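Long-range contacts in putative cell adhesion protein (Parabacteroides distasonis, PDB 3LIU), which probably serves as a subunit of fimbriae, surface pili thought to take part in adhesion: residues A176-A181 and F352-N357; E202-S207 and V240-L245; Y285-G290 and N305-I310; I335-E340 and Y360-T365. All coordinates share one frame; numbering follows the deposited sequence.

Contact 1 (A176-A181 and F352-N357)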
loop_
_atom_site.group_PDB
_atom_site.type_symbol
_atom_site.label_atom_id
_atom_site.label_comp_id
_atom_site.label_asym_id
_atom_site.label_seq_id
_atom_site.Cartn_x
_atom_site.Cartn_y
_atom_site.Cartn_z
ATOM N N ALA A 176 0.503 -1.544 -0.007
ATOM C CA ALA A 176 0.384 -2.838 0.705
ATOM C C ALA A 176 -0.768 -3.591 0.080
ATOM O O ALA A 176 -1.648 -2.974 -0.551
ATOM C CB ALA A 176 0.113 -2.637 2.245
ATOM N N SER A 177 -0.777 -4.923 0.269
ATOM C CA SER A 177 -1.824 -5.775 -0.265
ATOM C C SER A 177 -2.580 -6.368 0.893
ATOM O O SER A 177 -1.946 -6.880 1.819
ATOM C CB SER A 177 -1.207 -6.909 -1.069
ATOM O OG SER A 177 -2.180 -7.919 -1.334
ATOM N N ILE A 178 -3.914 -6.265 0.888
ATOM C CA ILE A 178 -4.711 -6.827 1.965
ATOM C C ILE A 178 -5.705 -7.809 1.371
ATOM O O ILE A 178 -6.429 -7.488 0.401
ATOM C CB ILE A 178 -5.464 -5.735 2.807
ATOM C CG1 ILE A 178 -4.480 -4.773 3.452
ATOM C CG2 ILE A 178 -6.329 -6.374 3.899
ATOM C CD1 ILE A 178 -5.136 -3.544 4.198
ATOM N N ALA A 179 -5.754 -9.002 1.936
ATOM C CA ALA A 179 -6.690 -10.040 1.466
ATOM C C ALA A 179 -7.226 -10.871 2.612
ATOM O O ALA A 179 -6.544 -11.063 3.625
ATOM C CB ALA A 179 -6.027 -10.934 0.450
ATOM N N LEU A 180 -8.470 -11.330 2.441
ATOM C CA LEU A 180 -9.105 -12.288 3.301
ATOM C C LEU A 180 -8.747 -13.682 2.787
ATOM O O LEU A 180 -9.170 -14.087 1.687
ATOM C CB LEU A 180 -10.643 -12.113 3.298
ATOM C CG LEU A 180 -11.435 -13.074 4.197
ATOM C CD1 LEU A 180 -11.296 -12.716 5.675
ATOM C CD2 LEU A 180 -12.917 -13.174 3.782
ATOM N N ALA A 181 -7.971 -14.396 3.594
ATOM C CA ALA A 181 -7.468 -15.713 3.286
ATOM C C ALA A 181 -8.503 -16.757 3.673
ATOM O O ALA A 181 -8.600 -17.779 3.042
ATOM C CB ALA A 181 -6.171 -15.950 4.042
ATOM N N PHE A 352 1.598 -3.176 14.370
ATOM C CA PHE A 352 2.279 -3.124 13.077
ATOM C C PHE A 352 1.440 -2.302 12.075
ATOM O O PHE A 352 1.979 -1.544 11.253
ATOM C CB PHE A 352 2.453 -4.560 12.553
ATOM C CG PHE A 352 3.468 -4.695 11.487
ATOM C CD1 PHE A 352 4.828 -4.791 11.811
ATOM C CD2 PHE A 352 3.080 -4.751 10.157
ATOM C CE1 PHE A 352 5.779 -4.904 10.805
ATOM C CE2 PHE A 352 4.001 -4.880 9.151
ATOM C CZ PHE A 352 5.362 -4.955 9.461
ATOM N N TYR A 353 0.126 -2.522 12.101
ATOM C CA TYR A 353 -0.792 -1.861 11.181
ATOM C C TYR A 353 -0.350 -2.049 9.707
ATOM O O TYR A 353 0.125 -3.130 9.342
ATOM C CB TYR A 353 -1.030 -0.387 11.628
ATOM C CG TYR A 353 -1.674 -0.323 13.003
ATOM C CD1 TYR A 353 -2.921 -0.891 13.217
ATOM C CD2 TYR A 353 -1.042 0.284 14.083
ATOM C CE1 TYR A 353 -3.523 -0.858 14.458
ATOM C CE2 TYR A 353 -1.644 0.319 15.337
ATOM C CZ TYR A 353 -2.886 -0.260 15.502
ATOM O OH TYR A 353 -3.522 -0.258 16.710
ATOM N N VAL A 354 -0.512 -1.034 8.877
ATOM C CA VAL A 354 -0.378 -1.185 7.437
ATOM C C VAL A 354 0.852 -0.465 6.913
ATOM O O VAL A 354 0.911 0.759 6.900
ATOM C CB VAL A 354 -1.656 -0.692 6.688
ATOM C CG1 VAL A 354 -1.523 -0.877 5.179
ATOM C CG2 VAL A 354 -2.905 -1.402 7.239
ATOM N N GLN A 355 1.833 -1.257 6.463
ATOM C CA GLN A 355 3.093 -0.733 5.996
ATOM C C GLN A 355 3.321 -1.236 4.581
ATOM O O GLN A 355 2.797 -2.281 4.193
ATOM C CB GLN A 355 4.232 -1.147 6.904
ATOM C CG GLN A 355 4.061 -0.706 8.328
ATOM C CD GLN A 355 5.248 -1.151 9.204
ATOM O OE1 GLN A 355 6.360 -1.214 8.732
ATOM N NE2 GLN A 355 4.996 -1.467 10.459
ATOM N N ARG A 356 4.132 -0.486 3.848
ATOM C CA ARG A 356 4.303 -0.673 2.405
ATOM C C ARG A 356 4.972 -2.024 2.061
ATOM O O ARG A 356 5.809 -2.524 2.802
ATOM C CB ARG A 356 5.155 0.467 1.855
ATOM C CG ARG A 356 6.641 0.374 2.327
ATOM C CD ARG A 356 7.446 1.650 2.084
ATOM N NE ARG A 356 7.759 1.793 0.694
ATOM C CZ ARG A 356 8.770 2.521 0.195
ATOM N NH1 ARG A 356 9.571 3.233 0.967
ATOM N NH2 ARG A 356 8.961 2.539 -1.127
ATOM N N ASN A 357 4.582 -2.565 0.915
ATOM C CA ASN A 357 5.256 -3.691 0.275
ATOM C C ASN A 357 5.200 -4.995 1.086
ATOM O O ASN A 357 6.119 -5.803 1.030
ATOM C CB ASN A 357 6.704 -3.327 -0.061
ATOM C CG ASN A 357 7.255 -4.174 -1.208
ATOM O OD1 ASN A 357 6.588 -4.386 -2.213
ATOM N ND2 ASN A 357 8.460 -4.648 -1.054
#
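Apolar contacts carry most of this interface, with Val-354 wedged against the side chains of Ala-176 and Ile-178. The two branches of the valine divide the work: CG1 of Val-354 sits 3.8 Å from CB of Ala-176, while CG2 of Val-354 approaches CD1 of Ile-178 more loosely, at 4.3 Å. Placing CG1 anti to the backbone N (chi1 -179°) directs that methyl at Ala-176 and CG2 at Ile-178. Val-284 of strand 282-284 touches both Ile-178 and Val-354, so the cluster extends past the two segments.

A second group of contacts involves the loop backbone. CB of Ala-176 lies 3.3 Å from the carbonyl O of Gln-355, and CA of Ala-176 is 4.2 Å from N of Asn-357. In fold terms, residues 352-357 form the connection between strands 347-350 and 358-366. The latter strand runs parallel to 172-185 in this FimA/Mfa1-family protein, consistent with a transthyretin-like beta-sandwich architecture, and the loop therefore packs against the strand that its own continuation pairs with.

Polar interactions act within the loop and tie it to Arg-173 and Asp-174. NE2 of Gln-355 donates to the O of Phe-352 (3.1 Å, 168° at the hydrogen) in the carbonyl plane, on a lone pair, while lying over the centre of the Phe-352 ring. Arg-356 forms a salt bridge with Asp-174, and OD1 of Asn-357 is hydrogen-bonded to NH1 of Arg-173.

Contact 2 (E202-S207 and V240-L245)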
loop_
_atom_site.group_PDB
_atom_site.type_symbol
_atom_site.label_atom_id
_atom_site.label_comp_id
_atom_site.label_asym_id
_atom_site.label_seq_id
_atom_site.Cartn_x
_atom_site.Cartn_y
_atom_site.Cartn_z
ATOM N N GLU A 202 -19.742 -10.392 1.121
ATOM C CA GLU A 202 -18.982 -9.198 0.714
ATOM C C GLU A 202 -17.741 -9.012 1.602
ATOM O O GLU A 202 -17.738 -9.363 2.787
ATOM C CB GLU A 202 -19.888 -7.943 0.800
ATOM C CG GLU A 202 -19.254 -6.615 0.325
ATOM C CD GLU A 202 -19.498 -6.320 -1.155
ATOM O OE1 GLU A 202 -20.171 -7.129 -1.818
ATOM O OE2 GLU A 202 -19.030 -5.275 -1.666
ATOM N N VAL A 203 -16.689 -8.447 1.016
ATOM C CA VAL A 203 -15.526 -8.005 1.746
ATOM C C VAL A 203 -15.237 -6.564 1.350
ATOM O O VAL A 203 -15.346 -6.206 0.166
ATOM C CB VAL A 203 -14.307 -8.897 1.423
ATOM C CG1 VAL A 203 -13.116 -8.512 2.292
ATOM C CG2 VAL A 203 -14.656 -10.399 1.624
ATOM N N PHE A 204 -14.924 -5.706 2.311
ATOM C CA PHE A 204 -14.516 -4.341 1.960
ATOM C C PHE A 204 -13.543 -3.723 2.946
ATOM O O PHE A 204 -13.355 -4.231 4.059
ATOM C CB PHE A 204 -15.737 -3.417 1.659
ATOM C CG PHE A 204 -16.496 -2.915 2.883
ATOM C CD1 PHE A 204 -17.364 -3.732 3.557
ATOM C CD2 PHE A 204 -16.347 -1.607 3.318
ATOM C CE1 PHE A 204 -18.083 -3.280 4.658
ATOM C CE2 PHE A 204 -17.057 -1.124 4.425
ATOM C CZ PHE A 204 -17.947 -1.960 5.085
ATOM N N ILE A 205 -12.909 -2.637 2.501
ATOM C CA ILE A 205 -11.915 -1.951 3.296
ATOM C C ILE A 205 -12.420 -0.567 3.675
ATOM O O ILE A 205 -13.061 0.093 2.845
ATOM C CB ILE A 205 -10.593 -1.776 2.498
ATOM C CG1 ILE A 205 -10.060 -3.121 2.024
ATOM C CG2 ILE A 205 -9.536 -0.978 3.341
ATOM C CD1 ILE A 205 -9.793 -4.170 3.099
ATOM N N ALA A 206 -12.157 -0.141 4.912
ATOM C CA ALA A 206 -12.547 1.218 5.384
ATOM C C ALA A 206 -11.311 1.908 5.951
ATOM O O ALA A 206 -10.397 1.245 6.409
ATOM C CB ALA A 206 -13.667 1.137 6.452
ATOM N N SER A 207 -11.281 3.237 5.955
ATOM C CA SER A 207 -10.114 3.979 6.417
ATOM C C SER A 207 -8.792 3.575 5.779
ATOM O O SER A 207 -7.772 3.497 6.453
ATOM C CB SER A 207 -9.977 3.937 7.952
ATOM O OG SER A 207 -11.143 4.480 8.550
ATOM N N VAL A 240 -12.859 4.311 1.187
ATOM C CA VAL A 240 -13.728 3.302 1.724
ATOM C C VAL A 240 -14.489 2.656 0.566
ATOM O O VAL A 240 -14.896 3.337 -0.401
ATOM C CB VAL A 240 -14.712 3.852 2.806
ATOM C CG1 VAL A 240 -15.757 4.870 2.220
ATOM C CG2 VAL A 240 -15.405 2.715 3.501
ATOM N N GLY A 241 -14.714 1.351 0.679
ATOM C CA GLY A 241 -15.273 0.570 -0.438
ATOM C C GLY A 241 -16.768 0.718 -0.688
ATOM O O GLY A 241 -17.252 0.542 -1.829
ATOM N N LEU A 242 -17.493 1.042 0.378
ATOM C CA LEU A 242 -18.935 1.231 0.339
ATOM C C LEU A 242 -19.355 2.441 1.170
ATOM O O LEU A 242 -18.674 2.801 2.144
ATOM C CB LEU A 242 -19.633 -0.020 0.926
ATOM C CG LEU A 242 -19.411 -1.321 0.166
ATOM C CD1 LEU A 242 -19.768 -2.537 1.062
ATOM C CD2 LEU A 242 -20.161 -1.283 -1.153
ATOM N N LEU A 243 -20.488 3.043 0.791
ATOM C CA LEU A 243 -21.123 4.097 1.559
ATOM C C LEU A 243 -22.437 3.564 2.168
ATOM O O LEU A 243 -23.069 2.673 1.633
ATOM C CB LEU A 243 -21.390 5.329 0.704
ATOM C CG LEU A 243 -20.192 5.971 0.013
ATOM C CD1 LEU A 243 -20.637 7.115 -0.993
ATOM C CD2 LEU A 243 -19.262 6.499 1.066
ATOM N N PHE A 244 -22.820 4.102 3.318
ATOM C CA PHE A 244 -24.023 3.644 4.003
ATOM C C PHE A 244 -24.961 4.840 4.225
ATOM O O PHE A 244 -24.598 5.997 3.949
ATOM C CB PHE A 244 -23.645 2.891 5.296
ATOM C CG PHE A 244 -22.871 1.637 5.032
ATOM C CD1 PHE A 244 -21.484 1.664 4.920
ATOM C CD2 PHE A 244 -23.535 0.430 4.798
ATOM C CE1 PHE A 244 -20.770 0.486 4.629
ATOM C CE2 PHE A 244 -22.821 -0.723 4.500
ATOM C CZ PHE A 244 -21.439 -0.686 4.429
ATOM N N LEU A 245 -26.200 4.572 4.612
ATOM C CA LEU A 245 -27.165 5.686 4.782
ATOM C C LEU A 245 -26.786 6.532 6.010
ATOM O O LEU A 245 -26.304 6.009 7.028
ATOM C CB LEU A 245 -28.619 5.187 4.883
ATOM C CG LEU A 245 -29.278 4.886 3.546
ATOM C CD1 LEU A 245 -30.634 4.312 3.827
ATOM C CD2 LEU A 245 -29.350 6.143 2.667
#
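Phe-204 and Leu-242 contribute the largest buried areas here, 72 and 58 Å², followed by Val-240 with 49 Å². They join the long strand 193-213 of this FimA/Mfa1-family protein, probably part of a transthyretin-like beta-sandwich, to the chain leaving strand 238-240, and the directions of the touching parts differ by 112°, so this chain peels away from its neighbour instead of continuing alongside it.

The Phe-204 ring receives CD1 of Leu-242 over one face in a CH-pi contact, 3.9 Å from the centroid and displaced toward the rim, where CD1 of Phe-204 is its nearest atom. A chi1 of 77° turns the ring toward residues 240-245, bringing that face under the methyl. At the ring edge CE2 of Phe-204 is 4.3 Å from CG2 of Val-240. Phe-244 forms an oblique pair with Phe-204, planes at 45°, in which CZ of Phe-204 meets CE1 of Phe-244 at 3.8 Å. Tyr-332 and Tyr-375 also touch Phe-204. Replacing the ring with the methyl of an alanine is likely to leave CD1 of Leu-242 without the face it rests on and open a gap beside CE1 of Phe-244.

Val-240 turns CG2 to Ala-206, 3.8 Å from CB of Ala-206. Beside it, a CB on Gly-241 would crowd CB of Phe-204. The single hydrogen bond between the segments runs from N of Gly-241 to O of Ile-205, 3.0 Å long, with the donor almost in line with the C=O bond.

Contact 3 (Y285-G290 and N305-I310)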
loop_
_atom_site.group_PDB
_atom_site.type_symbol
_atom_site.label_atom_id
_atom_site.label_comp_id
_atom_site.label_asym_id
_atom_site.label_seq_id
_atom_site.Cartn_x
_atom_site.Cartn_y
_atom_site.Cartn_z
ATOM N N TYR A 285 -2.477 2.436 0.761
ATOM C CA TYR A 285 -1.218 3.067 1.177
ATOM C C TYR A 285 -1.000 2.808 2.682
ATOM O O TYR A 285 -1.886 2.272 3.394
ATOM C CB TYR A 285 -1.196 4.581 0.863
ATOM C CG TYR A 285 -1.140 4.983 -0.614
ATOM C CD1 TYR A 285 -0.355 4.291 -1.527
ATOM C CD2 TYR A 285 -1.836 6.096 -1.076
ATOM C CE1 TYR A 285 -0.279 4.660 -2.843
ATOM C CE2 TYR A 285 -1.752 6.491 -2.437
ATOM C CZ TYR A 285 -0.994 5.770 -3.294
ATOM O OH TYR A 285 -0.906 6.070 -4.629
ATOM N N GLU A 286 0.152 3.245 3.178
ATOM C CA GLU A 286 0.462 3.066 4.592
ATOM C C GLU A 286 -0.523 3.801 5.466
ATOM O O GLU A 286 -0.978 4.905 5.150
ATOM C CB GLU A 286 1.879 3.541 4.944
ATOM C CG GLU A 286 2.988 2.788 4.218
ATOM C CD GLU A 286 4.363 2.973 4.851
ATOM O OE1 GLU A 286 4.688 4.121 5.233
ATOM O OE2 GLU A 286 5.140 1.976 4.890
ATOM N N ASN A 287 -0.864 3.142 6.558
ATOM C CA ASN A 287 -1.605 3.719 7.647
ATOM C C ASN A 287 -1.236 3.005 8.962
ATOM O O ASN A 287 -1.576 1.828 9.169
ATOM C CB ASN A 287 -3.097 3.607 7.402
ATOM C CG ASN A 287 -3.912 4.299 8.494
ATOM O OD1 ASN A 287 -3.337 4.885 9.400
ATOM N ND2 ASN A 287 -5.242 4.185 8.437
ATOM N N THR A 288 -0.474 3.690 9.782
ATOM C CA THR A 288 -0.124 3.226 11.119
ATOM C C THR A 288 -0.688 4.150 12.151
ATOM O O THR A 288 -0.883 3.755 13.291
ATOM C CB THR A 288 1.408 3.119 11.329
ATOM O OG1 THR A 288 1.994 4.423 11.321
ATOM C CG2 THR A 288 2.014 2.260 10.210
ATOM N N LYS A 289 -0.952 5.396 11.776
ATOM C CA LYS A 289 -1.443 6.363 12.768
ATOM C C LYS A 289 -2.962 6.421 12.916
ATOM O O LYS A 289 -3.446 6.720 13.991
ATOM C CB LYS A 289 -0.852 7.749 12.514
ATOM C CG LYS A 289 0.668 7.739 12.782
ATOM C CD LYS A 289 1.336 8.996 12.311
ATOM C CE LYS A 289 2.872 8.940 12.454
ATOM N NZ LYS A 289 3.417 10.350 12.380
ATOM N N GLY A 290 -3.713 6.154 11.856
ATOM C CA GLY A 290 -5.184 6.123 11.947
ATOM C C GLY A 290 -5.793 7.379 12.557
ATOM O O GLY A 290 -6.702 7.291 13.355
ATOM N N ASN A 305 -9.032 5.683 13.199
ATOM C CA ASN A 305 -9.330 5.345 11.792
ATOM C C ASN A 305 -8.162 4.548 11.227
ATOM O O ASN A 305 -7.544 4.891 10.215
ATOM C CB ASN A 305 -9.586 6.593 10.916
ATOM C CG ASN A 305 -11.080 7.010 10.858
ATOM O OD1 ASN A 305 -11.948 6.363 11.470
ATOM N ND2 ASN A 305 -11.378 8.129 10.108
ATOM N N HIS A 306 -7.859 3.459 11.912
ATOM C CA HIS A 306 -6.991 2.447 11.347
ATOM C C HIS A 306 -7.723 1.774 10.229
ATOM O O HIS A 306 -8.955 1.698 10.248
ATOM C CB HIS A 306 -6.647 1.442 12.420
ATOM C CG HIS A 306 -5.692 1.984 13.425
ATOM N ND1 HIS A 306 -4.408 2.349 13.089
ATOM C CD2 HIS A 306 -5.831 2.240 14.745
ATOM C CE1 HIS A 306 -3.792 2.796 14.169
ATOM N NE2 HIS A 306 -4.638 2.756 15.180
ATOM N N THR A 307 -6.973 1.284 9.256
ATOM C CA THR A 307 -7.562 0.584 8.124
ATOM C C THR A 307 -8.216 -0.709 8.594
ATOM O O THR A 307 -7.603 -1.470 9.363
ATOM C CB THR A 307 -6.484 0.284 7.088
ATOM O OG1 THR A 307 -5.925 1.520 6.661
ATOM C CG2 THR A 307 -7.012 -0.460 5.891
ATOM N N LEU A 308 -9.472 -0.902 8.166
ATOM C CA LEU A 308 -10.281 -2.062 8.562
ATOM C C LEU A 308 -10.513 -2.922 7.352
ATOM O O LEU A 308 -10.730 -2.401 6.243
ATOM C CB LEU A 308 -11.670 -1.628 9.120
ATOM C CG LEU A 308 -11.704 -0.574 10.229
ATOM C CD1 LEU A 308 -13.127 -0.204 10.646
ATOM C CD2 LEU A 308 -10.898 -0.976 11.474
ATOM N N LEU A 309 -10.501 -4.236 7.586
ATOM C CA LEU A 309 -11.126 -5.183 6.731
ATOM C C LEU A 309 -12.424 -5.605 7.374
ATOM O O LEU A 309 -12.464 -6.067 8.531
ATOM C CB LEU A 309 -10.216 -6.397 6.430
ATOM C CG LEU A 309 -10.887 -7.409 5.473
ATOM C CD1 LEU A 309 -9.932 -7.980 4.443
ATOM C CD2 LEU A 309 -11.616 -8.525 6.221
ATOM N N ILE A 310 -13.504 -5.441 6.618
ATOM C CA ILE A 310 -14.836 -5.783 7.097
ATOM C C ILE A 310 -15.484 -6.810 6.167
ATOM O O ILE A 310 -15.489 -6.628 4.920
ATOM C CB ILE A 310 -15.725 -4.509 7.175
ATOM C CG1 ILE A 310 -15.022 -3.414 7.979
ATOM C CG2 ILE A 310 -17.153 -4.816 7.831
ATOM C CD1 ILE A 310 -15.826 -2.078 8.105
HETATM O O HOH W 1 -4.400 2.357 4.309
HETATM O O HOH W 2 -4.026 1.415 10.404
HETATM O O HOH W 3 -2.927 4.506 16.551
#
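The carboxamide of Asn-287 is aimed at the backbone of Asn-305, with both of its ends engaged. Extension of CG anti to the backbone N (chi1 -176°) carries ND2 across to O of Asn-305, 3.0 Å away; the acceptor lies in the amide plane, and the donor lies on a lone pair of the carbonyl. The same nitrogen also bonds O of Ser-207. OD1 of Asn-287 accepts from N of Gly-290 at 2.8 Å. A leucine in place of Asn-287 would probably leave the Asn-305 carbonyl without this donor and the turn at Gly-290 without its bond.

Thr-307 crosses the asparagine at an oblique angle, and its OG1 bonds O of Ser-207. One water donates both to this OG1 and to O of Tyr-285. The His-306 ring offers its edge to O of Thr-288, which is 3.2 Å from CE1 of His-306, and one face to CA of Gly-290; the Tyr-353 ring stacks on the imidazole. A second water lies at the ring edge, joining ND1 of His-306 to O of Asn-287 and N of Thr-307.

The backbones close the contact where N of Asn-305 donates to O of Gly-290 (2.8 Å, 171° at the hydrogen). Positive phi at Gly-290 favours glycine, and a CB there would clash with N of His-306 and C of Asn-305. The bond from Gly-290 N to OD1 three residues earlier defines an Asx motif, which closes the turn 287-290 in the loop after strand 282-284.

Contact 4 (I335-E340 and Y360-T365)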
loop_
_atom_site.group_PDB
_atom_site.type_symbol
_atom_site.label_atom_id
_atom_site.label_comp_id
_atom_site.label_asym_id
_atom_site.label_seq_id
_atom_site.Cartn_x
_atom_site.Cartn_y
_atom_site.Cartn_z
ATOM N N ILE A 335 -12.330 -5.810 11.392
ATOM C CA ILE A 335 -10.984 -6.133 11.867
ATOM C C ILE A 335 -10.035 -4.982 11.610
ATOM O O ILE A 335 -9.837 -4.601 10.460
ATOM C CB ILE A 335 -10.445 -7.347 11.018
ATOM C CG1 ILE A 335 -11.237 -8.596 11.370
ATOM C CG2 ILE A 335 -8.976 -7.606 11.171
ATOM C CD1 ILE A 335 -11.587 -8.688 12.807
ATOM N N PRO A 336 -9.387 -4.458 12.656
ATOM C CA PRO A 336 -8.312 -3.516 12.392
ATOM C C PRO A 336 -7.061 -4.228 11.899
ATOM O O PRO A 336 -6.464 -5.006 12.642
ATOM C CB PRO A 336 -8.086 -2.832 13.743
ATOM C CG PRO A 336 -8.841 -3.650 14.747
ATOM C CD PRO A 336 -9.499 -4.795 14.081
ATOM N N VAL A 337 -6.652 -3.929 10.665
ATOM C CA VAL A 337 -5.578 -4.678 9.989
ATOM C C VAL A 337 -4.216 -4.376 10.624
ATOM O O VAL A 337 -3.680 -3.267 10.561
ATOM C CB VAL A 337 -5.574 -4.428 8.472
ATOM C CG1 VAL A 337 -4.448 -5.251 7.751
ATOM C CG2 VAL A 337 -6.930 -4.832 7.879
ATOM N N GLY A 338 -3.643 -5.400 11.226
ATOM C CA GLY A 338 -2.287 -5.315 11.725
ATOM C C GLY A 338 -2.142 -4.857 13.160
ATOM O O GLY A 338 -1.042 -4.539 13.603
ATOM N N GLU A 339 -3.242 -4.818 13.884
ATOM C CA GLU A 339 -3.208 -4.589 15.318
ATOM C C GLU A 339 -2.293 -5.603 16.040
ATOM O O GLU A 339 -1.552 -5.272 16.979
ATOM C CB GLU A 339 -4.636 -4.681 15.823
ATOM C CG GLU A 339 -4.763 -4.669 17.343
ATOM C CD GLU A 339 -6.219 -4.674 17.790
ATOM O OE1 GLU A 339 -7.010 -5.508 17.290
ATOM O OE2 GLU A 339 -6.565 -3.826 18.620
ATOM N N GLU A 340 -2.379 -6.842 15.583
ATOM C CA GLU A 340 -1.467 -7.929 15.936
ATOM C C GLU A 340 -1.225 -8.753 14.647
ATOM O O GLU A 340 -2.190 -9.129 13.927
ATOM C CB GLU A 340 -2.080 -8.789 17.058
ATOM C CG GLU A 340 -1.188 -9.947 17.564
ATOM C CD GLU A 340 -0.004 -9.474 18.412
ATOM O OE1 GLU A 340 -0.057 -8.348 18.912
ATOM O OE2 GLU A 340 0.967 -10.233 18.594
ATOM N N TYR A 360 -0.816 -8.816 3.477
ATOM C CA TYR A 360 -1.554 -9.133 4.679
ATOM C C TYR A 360 -2.580 -10.207 4.324
ATOM O O TYR A 360 -3.411 -10.021 3.401
ATOM C CB TYR A 360 -2.250 -7.878 5.203
ATOM C CG TYR A 360 -1.311 -6.873 5.746
ATOM C CD1 TYR A 360 -0.585 -6.047 4.899
ATOM C CD2 TYR A 360 -1.139 -6.715 7.115
ATOM C CE1 TYR A 360 0.298 -5.098 5.408
ATOM C CE2 TYR A 360 -0.262 -5.776 7.624
ATOM C CZ TYR A 360 0.473 -4.994 6.785
ATOM O OH TYR A 360 1.354 -4.071 7.315
ATOM N N GLU A 361 -2.471 -11.354 4.988
ATOM C CA GLU A 361 -3.382 -12.481 4.784
ATOM C C GLU A 361 -4.161 -12.676 6.060
ATOM O O GLU A 361 -3.587 -13.050 7.096
ATOM C CB GLU A 361 -2.605 -13.750 4.449
ATOM C CG GLU A 361 -1.750 -13.640 3.213
ATOM C CD GLU A 361 -2.563 -13.570 1.936
ATOM O OE1 GLU A 361 -3.762 -13.936 1.964
ATOM O OE2 GLU A 361 -1.998 -13.149 0.907
ATOM N N ILE A 362 -5.469 -12.361 6.007
ATOM C CA ILE A 362 -6.361 -12.345 7.187
ATOM C C ILE A 362 -7.268 -13.590 7.183
ATOM O O ILE A 362 -7.943 -13.871 6.196
ATOM C CB ILE A 362 -7.214 -11.041 7.202
ATOM C CG1 ILE A 362 -6.266 -9.821 7.217
ATOM C CG2 ILE A 362 -8.207 -11.040 8.378
ATOM C CD1 ILE A 362 -6.907 -8.504 7.178
ATOM N N SER A 363 -7.228 -14.356 8.263
ATOM C CA SER A 363 -8.099 -15.505 8.445
ATOM C C SER A 363 -9.005 -15.243 9.627
ATOM O O SER A 363 -8.528 -15.009 10.746
ATOM C CB SER A 363 -7.269 -16.770 8.711
ATOM O OG SER A 363 -6.408 -16.997 7.616
ATOM N N LEU A 364 -10.307 -15.293 9.377
ATOM C CA LEU A 364 -11.298 -15.019 10.403
ATOM C C LEU A 364 -11.934 -16.272 10.972
ATOM O O LEU A 364 -12.207 -17.227 10.239
ATOM C CB LEU A 364 -12.381 -14.112 9.821
ATOM C CG LEU A 364 -11.890 -12.758 9.342
ATOM C CD1 LEU A 364 -13.124 -11.874 8.926
ATOM C CD2 LEU A 364 -11.033 -12.105 10.414
ATOM N N THR A 365 -12.145 -16.282 12.284
ATOM C CA THR A 365 -12.919 -17.341 12.926
ATOM C C THR A 365 -14.151 -16.643 13.476
ATOM O O THR A 365 -14.045 -15.823 14.394
ATOM C CB THR A 365 -12.166 -18.041 14.071
ATOM O OG1 THR A 365 -10.992 -18.673 13.550
ATOM C CG2 THR A 365 -13.052 -19.119 14.769
#
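Val-337 reaches Tyr-360 and Ile-362 with its two methyls, and its path shows how the segments interlock. The bond from CA to CB is directed at residues 360-365, and the side chain branches there. CG1, anti to the backbone N (chi1 -179°), comes obliquely to the Tyr-360 ring: CG1 of Val-337 is 3.7 Å from CD2 of Tyr-360. CG2 of Val-337 takes the other partner, 3.7 Å from CD1 of Ile-362, the two side chains crossing at roughly a right angle.

Two residues earlier in one segment and two later in the other, Ile-335 and Leu-364 lie alongside one another, running in opposite senses, with CG1 of Ile-335 3.6 Å from CD2 of Leu-364. Only apolar atoms meet, and the backbones stay well apart: CA of Val-337 is 8.0 Å from CA of Tyr-360. The polar end of Tyr-360 is held outside the interface, its OH hydrogen-bonded to O of Tyr-353 and N of Gln-355.

Val-337 is the second residue of a type II turn from Pro-336 to Glu-339, and Gly-338, whose backbone angles call for glycine, the third. Leu-309 also packs on Val-337 and Ile-362. Such side-chain packing between different sheets, here from the end of strand 326-336 and its turn onto strand 358-366, forms the core of a beta-sandwich, consistent with the family's transthyretin-like fold.

All four contacts are largely buried, although contact 3 includes the exposed Lys-289; the centre of contact 2 is the farthest from the chain centre, about 17 Å. Contacts 1 and 4 draw on neighbouring parallel strands, 172-185 and 358-366 respectively, where the packing is chiefly apolar; N of Ala-181 lies 2.7 Å from O of Ile-362, a probable hydrogen bond. Contacts 2, 3 and 4 all reach the other sheet, contact 3 touching both of the others through strand 308-319, which lies between 193-213 and 326-336. The chemistry shifts accordingly: aromatic and aliphatic in contact 2, amide and water-mediated in contact 3. Ile-178 and Leu-180 of contact 1 pack against Ile-205 and Val-203 of contact 2, joining the layers.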